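Local coordinates for protein serpin 2 (Anopheles gambiae, PDB 3PZF) that inhibits clip-domain serine proteases, one of them (CLIPB9) through a covalent complex, and thereby restrains melanization in the mosquito immune response, at residues Tyr191-Val196 with Met216-Gln221; Phe222-Ser227 with Glu277-Asn282; Gln233-Pro238 with Met246-Pro251; Thr284-Lys289 with Phe368-Pro373. All blocks are in the same frame, centred on the assembly; numbering follows the deposited sequence.

Contact 1: Tyr191-Val196 with Met216-Gln221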
# COMPACT_ATOMS: atom_id res chain seq x y z
N TYR A 191 2.43 -21.87 -3.13
CA TYR A 191 1.59 -22.91 -3.75
C TYR A 191 1.02 -22.34 -5.06
O TYR A 191 -0.02 -21.70 -5.08
CB TYR A 191 0.46 -23.31 -2.81
CG TYR A 191 0.99 -23.86 -1.49
CD1 TYR A 191 1.64 -25.08 -1.46
CD2 TYR A 191 0.90 -23.12 -0.32
CE1 TYR A 191 2.16 -25.59 -0.28
CE2 TYR A 191 1.42 -23.62 0.88
CZ TYR A 191 2.04 -24.86 0.88
OH TYR A 191 2.56 -25.35 2.05
N PRO A 192 1.73 -22.56 -6.17
CA PRO A 192 1.26 -21.92 -7.41
C PRO A 192 0.01 -22.64 -7.94
O PRO A 192 -0.16 -23.84 -7.67
CB PRO A 192 2.43 -22.12 -8.38
CG PRO A 192 3.20 -23.29 -7.82
CD PRO A 192 3.04 -23.21 -6.32
N PHE A 193 -0.83 -21.92 -8.68
CA PHE A 193 -1.97 -22.54 -9.38
C PHE A 193 -1.56 -23.29 -10.62
O PHE A 193 -0.65 -22.87 -11.35
CB PHE A 193 -2.96 -21.46 -9.79
CG PHE A 193 -3.58 -20.74 -8.62
CD1 PHE A 193 -4.87 -21.08 -8.21
CD2 PHE A 193 -2.90 -19.76 -7.93
CE1 PHE A 193 -5.47 -20.43 -7.16
CE2 PHE A 193 -3.49 -19.10 -6.87
CZ PHE A 193 -4.79 -19.45 -6.47
N PRO A 194 -2.27 -24.40 -10.92
CA PRO A 194 -2.08 -25.01 -12.24
C PRO A 194 -2.41 -23.99 -13.33
O PRO A 194 -3.29 -23.16 -13.13
CB PRO A 194 -3.12 -26.14 -12.26
CG PRO A 194 -3.50 -26.37 -10.84
CD PRO A 194 -3.30 -25.07 -10.12
N GLU A 195 -1.69 -24.01 -14.44
CA GLU A 195 -1.98 -23.10 -15.54
C GLU A 195 -3.00 -23.76 -16.49
O GLU A 195 -2.77 -24.86 -16.96
CB GLU A 195 -0.70 -22.74 -16.30
CG GLU A 195 0.24 -21.81 -15.52
CD GLU A 195 1.61 -21.66 -16.16
OE1 GLU A 195 2.27 -20.63 -15.91
OE2 GLU A 195 2.04 -22.58 -16.90
N VAL A 196 -4.11 -23.07 -16.72
CA VAL A 196 -5.15 -23.52 -17.65
C VAL A 196 -5.29 -22.48 -18.76
O VAL A 196 -5.45 -21.29 -18.48
CB VAL A 196 -6.51 -23.69 -16.94
CG1 VAL A 196 -7.64 -23.81 -17.95
CG2 VAL A 196 -6.48 -24.91 -16.01
N MET A 216 -8.08 -18.64 -12.15
CA MET A 216 -7.15 -19.73 -11.83
C MET A 216 -7.73 -20.45 -10.63
O MET A 216 -8.41 -19.83 -9.82
CB MET A 216 -5.76 -19.18 -11.51
CG MET A 216 -5.77 -18.05 -10.53
SD MET A 216 -4.11 -17.31 -10.51
CE MET A 216 -4.32 -16.17 -9.19
N GLU A 217 -7.52 -21.76 -10.55
CA GLU A 217 -8.17 -22.62 -9.55
C GLU A 217 -7.18 -23.63 -9.04
O GLU A 217 -6.41 -24.19 -9.83
CB GLU A 217 -9.33 -23.39 -10.21
CG GLU A 217 -10.35 -22.50 -10.87
CD GLU A 217 -11.39 -23.28 -11.66
OE1 GLU A 217 -11.93 -24.29 -11.13
OE2 GLU A 217 -11.66 -22.88 -12.81
N GLN A 218 -7.16 -23.86 -7.72
CA GLN A 218 -6.44 -25.01 -7.19
C GLN A 218 -7.09 -25.55 -5.93
O GLN A 218 -7.90 -24.87 -5.31
CB GLN A 218 -5.00 -24.63 -6.85
CG GLN A 218 -4.86 -23.74 -5.62
CD GLN A 218 -3.39 -23.54 -5.31
OE1 GLN A 218 -2.73 -24.48 -4.90
NE2 GLN A 218 -2.85 -22.37 -5.60
N ASN A 219 -6.68 -26.77 -5.55
CA ASN A 219 -6.95 -27.33 -4.23
C ASN A 219 -5.69 -27.23 -3.40
O ASN A 219 -4.62 -27.63 -3.86
CB ASN A 219 -7.28 -28.81 -4.34
CG ASN A 219 -8.55 -29.06 -5.09
OD1 ASN A 219 -9.61 -28.61 -4.65
ND2 ASN A 219 -8.47 -29.78 -6.22
N GLY A 220 -5.80 -26.73 -2.18
CA GLY A 220 -4.64 -26.72 -1.31
C GLY A 220 -4.99 -26.61 0.15
O GLY A 220 -6.16 -26.55 0.52
N GLN A 221 -3.95 -26.60 0.97
CA GLN A 221 -4.09 -26.40 2.41
C GLN A 221 -3.75 -24.96 2.70
O GLN A 221 -2.60 -24.54 2.51
CB GLN A 221 -3.12 -27.32 3.15
CG GLN A 221 -3.30 -28.80 2.80
CD GLN A 221 -4.45 -29.48 3.55
OE1 GLN A 221 -4.61 -30.70 3.48
NE2 GLN A 221 -5.24 -28.69 4.28
O HOH W 1 0.21 -25.73 -5.31
O HOH W 2 -5.85 -22.52 -12.78
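The ring of Phe-193 is clamped between two side chains of the strand Met-216 to Gln-221, one on each face. Met-216 passes over the first face nearly perpendicular to the Phe-193 side chain; its CG lies above the ring centre, 4.0 Å from the centroid, in a CH-pi contact. Just beyond, SD comes to 3.8 Å from CD2 of Phe-193, a Met-aromatic contact made over the face. The opposite face carries the amide of Gln-218, with NE2 above the ring centre and the amide plane steep to the ring, at 73°. Gln-218 gets there because CG sits between its backbone N and carbonyl carbon (chi1 72°) and the chain then runs out extended. From over the ring NE2 donates to Tyr-191 O at 3.0 Å; the bond is almost straight (171°), and it fixes the turn of the amide, though NE2 stands above the carbonyl plane. A water bridges Gln-218 OE1 and Pro-192 O by donating to both. Alongside, Pro-194 CD rests 3.2 Å from Glu-217 O. Phe-193 also packs on Val-283, Leu-285 and Leu-237, and its backbone bonds to Glu-343, beside the hinge region that starts at Leu-344. The loop leaves the end of central strand 177-188, a position that corresponds to the breach region of serpins, where the reactive loop begins to enter the central sheet.

Contact 2: Phe222-Ser227 with Glu277-Asn282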
# COMPACT_ATOMS: atom_id res chain seq x y z
N PHE A 222 -4.73 -24.17 3.13
CA PHE A 222 -4.51 -22.74 3.38
C PHE A 222 -5.22 -22.30 4.66
O PHE A 222 -6.28 -22.80 4.99
CB PHE A 222 -5.07 -21.89 2.24
CG PHE A 222 -4.55 -22.27 0.87
CD1 PHE A 222 -3.27 -21.86 0.47
CD2 PHE A 222 -5.33 -23.00 -0.01
CE1 PHE A 222 -2.78 -22.20 -0.80
CE2 PHE A 222 -4.85 -23.36 -1.26
CZ PHE A 222 -3.58 -22.95 -1.67
N TYR A 223 -4.67 -21.31 5.34
CA TYR A 223 -5.41 -20.64 6.40
C TYR A 223 -6.64 -19.99 5.80
O TYR A 223 -6.57 -19.26 4.79
CB TYR A 223 -4.55 -19.62 7.13
CG TYR A 223 -3.56 -20.26 8.08
CD1 TYR A 223 -3.86 -20.39 9.42
CD2 TYR A 223 -2.33 -20.73 7.63
CE1 TYR A 223 -2.97 -20.97 10.30
CE2 TYR A 223 -1.42 -21.32 8.50
CZ TYR A 223 -1.76 -21.45 9.83
OH TYR A 223 -0.87 -22.00 10.71
N TYR A 224 -7.77 -20.22 6.46
CA TYR A 224 -9.07 -19.89 5.91
C TYR A 224 -10.08 -19.77 7.05
O TYR A 224 -9.97 -20.45 8.09
CB TYR A 224 -9.50 -21.01 4.96
CG TYR A 224 -10.96 -20.95 4.62
CD1 TYR A 224 -11.43 -20.12 3.62
CD2 TYR A 224 -11.88 -21.71 5.34
CE1 TYR A 224 -12.77 -20.04 3.34
CE2 TYR A 224 -13.22 -21.65 5.06
CZ TYR A 224 -13.66 -20.82 4.05
OH TYR A 224 -15.01 -20.76 3.80
N ASP A 225 -11.06 -18.90 6.88
CA ASP A 225 -12.24 -18.96 7.74
C ASP A 225 -13.40 -18.27 7.03
O ASP A 225 -13.18 -17.39 6.21
CB ASP A 225 -11.99 -18.28 9.12
CG ASP A 225 -13.13 -18.55 10.12
OD1 ASP A 225 -13.65 -19.68 10.15
OD2 ASP A 225 -13.54 -17.61 10.83
N ASN A 226 -14.62 -18.69 7.32
CA ASN A 226 -15.78 -17.92 6.92
C ASN A 226 -16.18 -17.11 8.11
O ASN A 226 -16.71 -17.64 9.11
CB ASN A 226 -16.92 -18.83 6.46
CG ASN A 226 -18.07 -18.07 5.80
OD1 ASN A 226 -19.13 -18.66 5.54
ND2 ASN A 226 -17.88 -16.79 5.52
N SER A 227 -15.87 -15.82 8.07
CA SER A 227 -16.05 -14.98 9.24
C SER A 227 -17.50 -14.57 9.43
O SER A 227 -18.06 -13.84 8.62
CB SER A 227 -15.19 -13.72 9.13
OG SER A 227 -15.54 -12.81 10.18
N GLU A 277 -7.77 -20.96 10.38
CA GLU A 277 -6.89 -22.09 10.60
C GLU A 277 -6.70 -22.84 9.29
O GLU A 277 -7.45 -22.65 8.34
CB GLU A 277 -7.46 -23.02 11.69
CG GLU A 277 -8.86 -23.52 11.40
CD GLU A 277 -9.44 -24.32 12.57
OE1 GLU A 277 -8.69 -24.58 13.55
OE2 GLU A 277 -10.64 -24.68 12.52
N GLU A 278 -5.68 -23.68 9.24
CA GLU A 278 -5.41 -24.45 8.02
C GLU A 278 -6.55 -25.39 7.69
O GLU A 278 -6.94 -26.26 8.50
CB GLU A 278 -4.13 -25.27 8.15
CG GLU A 278 -2.85 -24.48 8.01
CD GLU A 278 -1.69 -25.36 7.60
OE1 GLU A 278 -1.94 -26.51 7.17
OE2 GLU A 278 -0.53 -24.90 7.70
N ASN A 279 -7.06 -25.24 6.47
CA ASN A 279 -8.17 -26.06 5.98
C ASN A 279 -7.85 -26.54 4.55
O ASN A 279 -7.04 -25.92 3.85
CB ASN A 279 -9.44 -25.21 5.87
CG ASN A 279 -10.15 -25.01 7.19
OD1 ASN A 279 -9.94 -24.00 7.90
ND2 ASN A 279 -11.05 -25.93 7.51
N GLU A 280 -8.49 -27.62 4.10
CA GLU A 280 -8.47 -27.94 2.68
C GLU A 280 -9.40 -26.94 2.01
O GLU A 280 -10.55 -26.81 2.43
CB GLU A 280 -8.97 -29.36 2.45
CG GLU A 280 -7.86 -30.38 2.39
CD GLU A 280 -7.09 -30.28 1.09
OE1 GLU A 280 -7.71 -29.98 0.04
OE2 GLU A 280 -5.86 -30.50 1.11
N VAL A 281 -8.94 -26.22 0.98
CA VAL A 281 -9.78 -25.22 0.35
C VAL A 281 -9.63 -25.32 -1.15
O VAL A 281 -8.52 -25.47 -1.65
CB VAL A 281 -9.38 -23.79 0.74
CG1 VAL A 281 -10.43 -22.75 0.23
CG2 VAL A 281 -9.19 -23.68 2.26
N ASN A 282 -10.74 -25.24 -1.86
CA ASN A 282 -10.69 -25.06 -3.31
C ASN A 282 -10.82 -23.58 -3.61
O ASN A 282 -11.84 -22.97 -3.29
CB ASN A 282 -11.80 -25.83 -4.03
CG ASN A 282 -11.63 -25.74 -5.55
OD1 ASN A 282 -12.01 -24.75 -6.16
ND2 ASN A 282 -11.04 -26.77 -6.15
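Phe-222 to Tyr-224 and Glu-277 to Asn-279 form a short antiparallel ladder between two strands that soon part, their axes lying at 93° to each other. Two hydrogen-bonded pairs, Phe-222 with Asn-279 and Tyr-224 with Glu-277, each exchange two backbone bonds; Phe-222 N to Asn-279 O measures 3.0 Å, while Glu-277 N to Tyr-224 O is slightly longer at 3.2 Å. Between them Tyr-223 and Glu-278 make the non-hydrogen-bonded pair, their CA atoms only 4.1 Å apart. There Tyr-223 CA approaches Glu-277 O at 3.5 Å in a CA-H...O contact, matched by one from Glu-278 CA to Phe-222 O.

Side chains of this middle pair leave on one face. Glu-278 lays its CG over the Tyr-223 ring, offset toward the rim and 3.8 Å from the centroid, a CH-pi contact; its carboxylate plane is turned 83° from the ring. On the other face, which also carries Glu-277 and Asn-279, Val-281 meets Phe-222 and Tyr-224: its CG2 touches Tyr-224 CB at 3.8 Å, and its CB approaches the edge of the Phe-222 ring. A chi1 of 165° sets CG of Tyr-224 beside the same methyl, while its OH bonds to Gln-233.

On its other side, 222-227 is bonded to strand 232-238 through Arg-236 and Ile-234, whereas 277-282 takes up Gln-366 of strand 366-369, so the crossing stands where the strands of two serpin sheets, B and C, diverge.

Contact 3: Gln233-Pro238 with Met246-Pro251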
# COMPACT_ATOMS: atom_id res chain seq x y z
N GLN A 233 -15.61 -14.44 3.68
CA GLN A 233 -14.58 -15.46 3.76
C GLN A 233 -13.24 -14.80 3.73
O GLN A 233 -13.05 -13.78 3.05
CB GLN A 233 -14.71 -16.43 2.60
CG GLN A 233 -15.91 -17.41 2.72
CD GLN A 233 -16.15 -18.12 1.40
OE1 GLN A 233 -16.50 -17.47 0.40
NE2 GLN A 233 -15.94 -19.44 1.37
N ILE A 234 -12.31 -15.34 4.50
CA ILE A 234 -10.95 -14.82 4.44
C ILE A 234 -9.99 -15.94 4.10
O ILE A 234 -10.09 -17.03 4.64
CB ILE A 234 -10.57 -14.16 5.78
CG1 ILE A 234 -11.63 -13.11 6.15
CG2 ILE A 234 -9.22 -13.54 5.66
CD1 ILE A 234 -11.39 -12.39 7.47
N LEU A 235 -9.04 -15.66 3.22
CA LEU A 235 -8.08 -16.66 2.73
C LEU A 235 -6.66 -16.09 2.73
O LEU A 235 -6.46 -14.93 2.39
CB LEU A 235 -8.45 -17.07 1.29
CG LEU A 235 -7.44 -17.95 0.54
CD1 LEU A 235 -7.51 -19.43 1.01
CD2 LEU A 235 -7.69 -17.91 -0.98
N ARG A 236 -5.68 -16.93 3.07
CA ARG A 236 -4.28 -16.53 3.03
C ARG A 236 -3.52 -17.36 2.01
O ARG A 236 -3.50 -18.59 2.11
CB ARG A 236 -3.65 -16.78 4.44
CG ARG A 236 -2.12 -16.61 4.48
CD ARG A 236 -1.61 -17.04 5.89
NE ARG A 236 -0.15 -16.99 6.04
CZ ARG A 236 0.66 -18.00 5.78
NH1 ARG A 236 0.17 -19.16 5.36
NH2 ARG A 236 1.97 -17.87 5.99
N LEU A 237 -2.89 -16.68 1.03
CA LEU A 237 -1.94 -17.33 0.11
C LEU A 237 -0.55 -16.76 0.36
O LEU A 237 -0.30 -15.58 0.08
CB LEU A 237 -2.31 -17.05 -1.36
CG LEU A 237 -3.70 -17.53 -1.77
CD1 LEU A 237 -3.85 -17.32 -3.32
CD2 LEU A 237 -3.96 -19.00 -1.35
N PRO A 238 0.35 -17.59 0.89
CA PRO A 238 1.71 -17.16 1.22
C PRO A 238 2.60 -17.05 -0.01
O PRO A 238 2.41 -17.79 -0.97
CB PRO A 238 2.21 -18.30 2.11
CG PRO A 238 1.42 -19.50 1.65
CD PRO A 238 0.07 -18.96 1.39
N MET A 246 -0.47 -12.86 0.82
CA MET A 246 -1.60 -12.05 0.41
C MET A 246 -2.85 -12.59 1.06
O MET A 246 -3.14 -13.78 0.98
CB MET A 246 -1.80 -12.01 -1.12
CG MET A 246 -2.99 -11.14 -1.54
SD MET A 246 -3.13 -10.87 -3.35
CE MET A 246 -1.92 -9.59 -3.67
N TYR A 247 -3.62 -11.70 1.69
CA TYR A 247 -4.91 -12.09 2.24
C TYR A 247 -6.03 -11.59 1.36
O TYR A 247 -5.92 -10.52 0.75
CB TYR A 247 -5.09 -11.50 3.63
CG TYR A 247 -4.38 -12.23 4.75
CD1 TYR A 247 -3.06 -11.91 5.08
CD2 TYR A 247 -5.04 -13.22 5.50
CE1 TYR A 247 -2.40 -12.58 6.14
CE2 TYR A 247 -4.38 -13.87 6.56
CZ TYR A 247 -3.07 -13.55 6.86
OH TYR A 247 -2.47 -14.21 7.95
N PHE A 248 -7.11 -12.38 1.25
CA PHE A 248 -8.28 -12.01 0.46
C PHE A 248 -9.48 -12.02 1.38
O PHE A 248 -9.67 -12.99 2.12
CB PHE A 248 -8.53 -13.04 -0.67
CG PHE A 248 -7.36 -13.18 -1.62
CD1 PHE A 248 -7.35 -12.48 -2.82
CD2 PHE A 248 -6.25 -13.95 -1.28
CE1 PHE A 248 -6.26 -12.58 -3.68
CE2 PHE A 248 -5.16 -14.05 -2.15
CZ PHE A 248 -5.18 -13.37 -3.36
N ILE A 249 -10.29 -10.97 1.35
CA ILE A 249 -11.55 -10.94 2.10
C ILE A 249 -12.69 -10.83 1.10
O ILE A 249 -12.83 -9.81 0.43
CB ILE A 249 -11.60 -9.75 3.07
CG1 ILE A 249 -10.44 -9.86 4.09
CG2 ILE A 249 -12.97 -9.68 3.77
CD1 ILE A 249 -10.27 -8.59 4.99
N LEU A 250 -13.47 -11.91 1.01
CA LEU A 250 -14.51 -12.06 -0.01
C LEU A 250 -15.86 -12.01 0.70
O LEU A 250 -16.22 -12.95 1.41
CB LEU A 250 -14.35 -13.39 -0.74
CG LEU A 250 -15.45 -13.78 -1.75
CD1 LEU A 250 -15.45 -12.85 -2.96
CD2 LEU A 250 -15.26 -15.23 -2.18
N PRO A 251 -16.60 -10.91 0.53
CA PRO A 251 -17.90 -10.76 1.21
C PRO A 251 -18.81 -11.93 0.83
O PRO A 251 -18.80 -12.35 -0.31
CB PRO A 251 -18.46 -9.45 0.61
CG PRO A 251 -17.21 -8.65 0.23
CD PRO A 251 -16.22 -9.70 -0.24
O HOH W 3 -17.89 -15.32 0.88
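Phe-248, in the central pair with Leu-235, is crossed almost squarely by Leu-237, CD1 of the leucine lying 3.7 Å from CE2 of the phenylalanine ring. Leu-235 adds its CD2 at 4.2 Å from Phe-248 CD2. On the reverse face Ile-234 and Ile-249 run abreast, with their CG1 atoms 4.0 Å apart; helix 266-274 covers them through Leu-269, Ala-272 and Leu-273. Six backbone bonds stitch the strands together at Gln-233/Leu-250, Leu-235/Phe-248 and Leu-237/Met-246, and CA-H...O contacts fill the intervals.

Further out, Arg-236 runs across Tyr-247. Its CB already sits over one face of the ring in a CH-pi contact; CG trans to the backbone N (chi1 171°) and a chain extended to NE then carry CG along that face and bring CD to 3.6 Å from Tyr-247 OH. The guanidinium is tilted 65° from the ring plane and presents its edge to that hydroxyl; NH2 forms a salt bridge with Glu-381, so the charge of this buried arginine is probably balanced. At the other end Gln-233 lies alongside Leu-250, its OE1 3.6 Å from Leu-250 CD2, while NE2, besides its tyrosine partner, bonds to Ile-367 O. A water sits 2.6 Å from Gln-233 OE1 and also near Leu-250 O, the carbonyl that accepts Gln-233 N.

The two strands form an antiparallel beta hairpin, with strand 374-380 next to 244-251, in the buried sheet B of the serpin fold.

Contact 4: Thr284-Lys289 with Phe368-Pro373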
# COMPACT_ATOMS: atom_id res chain seq x y z
N THR A 284 -10.72 -20.35 -6.14
CA THR A 284 -10.85 -19.77 -7.48
C THR A 284 -10.68 -18.25 -7.35
O THR A 284 -11.40 -17.62 -6.57
CB THR A 284 -12.26 -20.04 -8.08
OG1 THR A 284 -12.48 -21.44 -8.18
CG2 THR A 284 -12.38 -19.42 -9.51
N LEU A 285 -9.73 -17.69 -8.12
CA LEU A 285 -9.43 -16.25 -8.08
C LEU A 285 -9.33 -15.74 -9.50
O LEU A 285 -8.81 -16.45 -10.38
CB LEU A 285 -8.09 -15.97 -7.43
CG LEU A 285 -8.04 -16.18 -5.90
CD1 LEU A 285 -6.60 -16.03 -5.48
CD2 LEU A 285 -8.90 -15.12 -5.22
N PRO A 286 -9.82 -14.52 -9.72
CA PRO A 286 -9.63 -13.93 -11.05
C PRO A 286 -8.23 -13.35 -11.13
O PRO A 286 -7.75 -12.78 -10.13
CB PRO A 286 -10.67 -12.81 -11.09
CG PRO A 286 -10.84 -12.39 -9.64
CD PRO A 286 -10.64 -13.67 -8.83
N LYS A 287 -7.57 -13.50 -12.26
CA LYS A 287 -6.27 -12.88 -12.44
C LYS A 287 -6.48 -11.38 -12.67
O LYS A 287 -7.51 -10.96 -13.21
CB LYS A 287 -5.53 -13.54 -13.61
CG LYS A 287 -5.15 -15.00 -13.30
CD LYS A 287 -4.32 -15.66 -14.37
CE LYS A 287 -5.20 -16.17 -15.52
NZ LYS A 287 -4.40 -16.86 -16.60
N PHE A 288 -5.51 -10.57 -12.24
CA PHE A 288 -5.59 -9.14 -12.49
C PHE A 288 -4.23 -8.50 -12.55
O PHE A 288 -3.26 -8.98 -11.94
CB PHE A 288 -6.49 -8.42 -11.47
CG PHE A 288 -6.11 -8.65 -10.01
CD1 PHE A 288 -6.82 -9.57 -9.22
CD2 PHE A 288 -5.07 -7.93 -9.43
CE1 PHE A 288 -6.49 -9.77 -7.85
CE2 PHE A 288 -4.73 -8.13 -8.08
CZ PHE A 288 -5.44 -9.06 -7.29
N LYS A 289 -4.16 -7.43 -13.34
CA LYS A 289 -2.97 -6.61 -13.44
C LYS A 289 -3.41 -5.16 -13.62
O LYS A 289 -4.07 -4.83 -14.61
CB LYS A 289 -2.15 -7.05 -14.65
CG LYS A 289 -0.92 -6.17 -14.92
CD LYS A 289 -0.12 -6.70 -16.08
CE LYS A 289 1.21 -5.95 -16.20
NZ LYS A 289 2.06 -6.49 -17.30
N PHE A 368 -13.79 -21.43 -1.89
CA PHE A 368 -13.59 -19.99 -1.88
C PHE A 368 -13.60 -19.59 -3.36
O PHE A 368 -12.65 -19.88 -4.07
CB PHE A 368 -12.22 -19.65 -1.28
CG PHE A 368 -11.93 -18.17 -1.17
CD1 PHE A 368 -12.20 -17.49 0.00
CD2 PHE A 368 -11.34 -17.46 -2.23
CE1 PHE A 368 -11.89 -16.12 0.14
CE2 PHE A 368 -11.03 -16.10 -2.08
CZ PHE A 368 -11.34 -15.45 -0.90
N ASN A 369 -14.67 -18.97 -3.81
CA ASN A 369 -14.83 -18.70 -5.24
C ASN A 369 -15.06 -17.22 -5.44
O ASN A 369 -16.19 -16.73 -5.32
CB ASN A 369 -16.01 -19.51 -5.82
CG ASN A 369 -16.23 -19.26 -7.32
OD1 ASN A 369 -15.44 -18.59 -8.01
ND2 ASN A 369 -17.33 -19.80 -7.83
N ALA A 370 -13.96 -16.50 -5.70
CA ALA A 370 -14.00 -15.04 -5.76
C ALA A 370 -14.47 -14.55 -7.15
O ALA A 370 -13.68 -14.03 -7.91
CB ALA A 370 -12.59 -14.46 -5.46
N ASN A 371 -15.74 -14.76 -7.46
CA ASN A 371 -16.30 -14.24 -8.72
C ASN A 371 -17.18 -13.01 -8.48
O ASN A 371 -18.10 -12.73 -9.24
CB ASN A 371 -17.06 -15.35 -9.44
CG ASN A 371 -18.32 -15.77 -8.70
OD1 ASN A 371 -18.53 -15.41 -7.54
ND2 ASN A 371 -19.15 -16.58 -9.36
N ARG A 372 -16.89 -12.29 -7.40
CA ARG A 372 -17.51 -11.00 -7.13
C ARG A 372 -16.47 -10.14 -6.40
O ARG A 372 -15.41 -10.62 -6.09
CB ARG A 372 -18.78 -11.15 -6.30
CG ARG A 372 -18.57 -11.85 -5.01
CD ARG A 372 -19.90 -12.20 -4.34
NE ARG A 372 -19.56 -12.95 -3.15
CZ ARG A 372 -19.49 -14.27 -3.11
NH1 ARG A 372 -19.83 -15.00 -4.17
NH2 ARG A 372 -19.11 -14.87 -1.99
N PRO A 373 -16.77 -8.85 -6.17
CA PRO A 373 -15.70 -7.96 -5.67
C PRO A 373 -15.15 -8.38 -4.30
O PRO A 373 -15.85 -8.98 -3.48
CB PRO A 373 -16.39 -6.60 -5.57
CG PRO A 373 -17.39 -6.62 -6.72
CD PRO A 373 -17.94 -8.09 -6.64
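Thr-284 and Asn-369 project from the same face of the sheet as neighbours across a parallel bridge. Asn-369 carries CG trans to its backbone N (chi1 180°), and its OD1 is 3.5 Å from Thr-284 CB and equally near the CG2 methyl. Thr-284 bonds to the residues on either side of Asn-369: its N reaches Phe-368 O at 2.9 Å in a nearly straight bond, and its O accepts from Ala-370 N. Leu-285 starts out away from the other segment, yet one branch, CD2, comes back (chi1 -72°, chi2 172°) to touch Ala-370 CB at 3.8 Å. The same methyl meets the Phe-368 ring at its edge, in plane, 3.9 Å from CE2. Phe-368 packs further on Phe-248 and Leu-250. Ala-370 is the centre of an inverse gamma turn, closed by a weak bond from Asn-371 N to Asn-369 O. Its carbonyl faces Pro-286, CD lying 3.2 Å from Ala-370 O, and this buried oxygen has no polar partner in the model. Thr-284 and Pro-286 also rest on Tyr-215 of strand 211-227. Here the short strand 366-369, which follows the reactive bond inferred at Lys-359–Phe-360, is laid in parallel against strand 277-295, the way sheet C of a serpin receives the C-terminal side of its reactive loop.

Along the chain, contact 1 closes first, joining 191-196, just after central strand 177-188, to strand 211-227 and enclosing strand 200-203. Contact 2 opens immediately afterwards on that strand and closes on 277-282 after 49 intervening residues; the hairpin of contact 3 is nested wholly within its loop. Contact 4 then opens farther along strand 277-295 and spans 78 residues, including the hinge and the probable reactive bond, before closing at 368-373. No two loops cross. Direct bonds also join the contacts: Gly-220 to Val-281, Met-216 to Leu-285, Asp-225 to Ile-234 and Pro-251 to Arg-372. Together they tie the breach end of the central sheet to sheets B and C.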